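Local structure of SPT6 (Antonospora locustae, 2XP1) at residues F164-I167 against D168-V171. The protein is a transcription elongation factor, probably also a histone chaperone, whose C-terminal tandem SH2 domains probably help it interact with RNA polymerase II. Sequence-based numbering, arbitrary orientation.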
loop_
_atom_site.group_PDB
_atom_site.type_symbol
_atom_site.label_atom_id
_atom_site.label_comp_id
_atom_site.label_asym_id
_atom_site.label_seq_id
_atom_site.Cartn_x
_atom_site.Cartn_y
_atom_site.Cartn_z
ATOM N N PHE A 164 8.980 -4.856 2.029
ATOM C CA PHE A 164 10.108 -4.894 3.002
ATOM C C PHE A 164 10.520 -3.509 3.556
ATOM O O PHE A 164 10.544 -2.501 2.824
ATOM C CB PHE A 164 11.338 -5.578 2.376
ATOM C CG PHE A 164 11.025 -6.879 1.687
ATOM C CD1 PHE A 164 10.819 -6.912 0.312
ATOM C CD2 PHE A 164 10.890 -8.059 2.421
ATOM C CE1 PHE A 164 10.507 -8.083 -0.324
ATOM C CE2 PHE A 164 10.570 -9.257 1.787
ATOM C CZ PHE A 164 10.378 -9.265 0.407
ATOM N N LYS A 165 10.832 -3.452 4.854
ATOM C CA LYS A 165 11.341 -2.209 5.448
ATOM C C LYS A 165 12.759 -1.817 4.973
ATOM O O LYS A 165 13.080 -0.629 4.884
ATOM C CB LYS A 165 11.219 -2.217 6.988
ATOM C CG LYS A 165 12.042 -3.225 7.758
ATOM C CD LYS A 165 12.241 -2.697 9.179
ATOM C CE LYS A 165 12.976 -3.666 10.098
ATOM N NZ LYS A 165 12.964 -3.188 11.513
ATOM N N ASP A 166 13.576 -2.817 4.633
ATOM C CA ASP A 166 14.986 -2.604 4.279
ATOM C C ASP A 166 15.547 -3.761 3.455
ATOM O O ASP A 166 14.926 -4.830 3.358
ATOM C CB ASP A 166 15.863 -2.356 5.546
ATOM C CG ASP A 166 15.822 -3.518 6.566
ATOM O OD1 ASP A 166 15.392 -4.651 6.223
ATOM O OD2 ASP A 166 16.239 -3.303 7.739
ATOM N N ILE A 167 16.729 -3.547 2.883
ATOM C CA ILE A 167 17.433 -4.531 2.050
ATOM C C ILE A 167 17.645 -5.894 2.734
ATOM O O ILE A 167 17.478 -7.001 2.100
ATOM C CB ILE A 167 18.782 -3.937 1.602
ATOM C CG1 ILE A 167 18.545 -2.800 0.582
ATOM C CG2 ILE A 167 19.761 -5.023 1.107
ATOM C CD1 ILE A 167 19.841 -2.155 0.097
ATOM N N ASP A 168 18.017 -5.794 4.021
ATOM C CA ASP A 168 18.305 -6.933 4.864
ATOM C C ASP A 168 17.209 -7.989 4.871
ATOM O O ASP A 168 17.497 -9.196 4.663
ATOM C CB ASP A 168 18.617 -6.477 6.297
ATOM C CG ASP A 168 20.094 -6.487 6.588
ATOM O OD1 ASP A 168 20.850 -6.904 5.675
ATOM O OD2 ASP A 168 20.495 -6.087 7.712
ATOM N N SER A 169 15.969 -7.533 5.120
ATOM C CA SER A 169 14.823 -8.444 5.189
ATOM C C SER A 169 14.500 -8.939 3.794
ATOM O O SER A 169 14.175 -10.146 3.627
ATOM C CB SER A 169 13.589 -7.861 5.921
ATOM O OG SER A 169 13.432 -6.462 5.778
ATOM N N PHE A 170 14.643 -8.035 2.808
ATOM C CA PHE A 170 14.529 -8.430 1.401
ATOM C C PHE A 170 15.501 -9.565 1.066
ATOM O O PHE A 170 15.091 -10.609 0.527
ATOM C CB PHE A 170 14.721 -7.270 0.402
ATOM C CG PHE A 170 14.923 -7.748 -1.007
ATOM C CD1 PHE A 170 13.840 -8.201 -1.764
ATOM C CD2 PHE A 170 16.193 -7.809 -1.553
ATOM C CE1 PHE A 170 14.012 -8.687 -3.040
ATOM C CE2 PHE A 170 16.385 -8.296 -2.840
ATOM C CZ PHE A 170 15.278 -8.729 -3.590
ATOM N N VAL A 171 16.779 -9.350 1.376
ATOM C CA VAL A 171 17.801 -10.390 1.194
ATOM C C VAL A 171 17.337 -11.720 1.809
ATOM O O VAL A 171 17.331 -12.772 1.136
ATOM C CB VAL A 171 19.153 -9.959 1.802
ATOM C CG1 VAL A 171 20.136 -11.145 1.865
ATOM C CG2 VAL A 171 19.733 -8.808 1.005
#
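Asp166 is the N-cap residue of helix 167-175, its carboxylate folded back onto Ser169. With CG between the backbone N and the carbonyl carbon (chi1 59°), the carboxylate turns toward the first helical turn and OD1 of Asp166 takes two bonds: from Ser169 OG at 2.7 Å, nearly along the C-O axis, and from Ser169 N at 3.1 Å, on the syn side and tilted from the carboxylate plane. The two donors arrive from opposite faces of that plane. Phe170 N donates to Asp166 O, and Val171 N to Ile167 O.

The Phe164 side chain lies against Ser169 and Phe170. Its CB sits 4.1 Å from Ser169 OG; CG and CD2 approach Phe170 CA, which stands over the ring face 3.9 Å from the centroid, a CH-pi contact. CD1 meets Phe170 CB and CD1, CE2 nears Ser169 O, and CE1 reaches Phe170 CD1 at 3.6 Å. The rings form an offset edge-to-face pair, the edge of Phe170 toward the Phe164 face, planes at 76°. Phe139 and Tyr159 give Phe170 further edge-to-face partners.

With an alanine at Asp166, Ser169 N would probably lose its capping acceptor and Ser169 OG the partner fixing its rotation. A carboxylate here probably also interacts favourably with the helix dipole, while the aromatic pair joins the helix to strand 162-164.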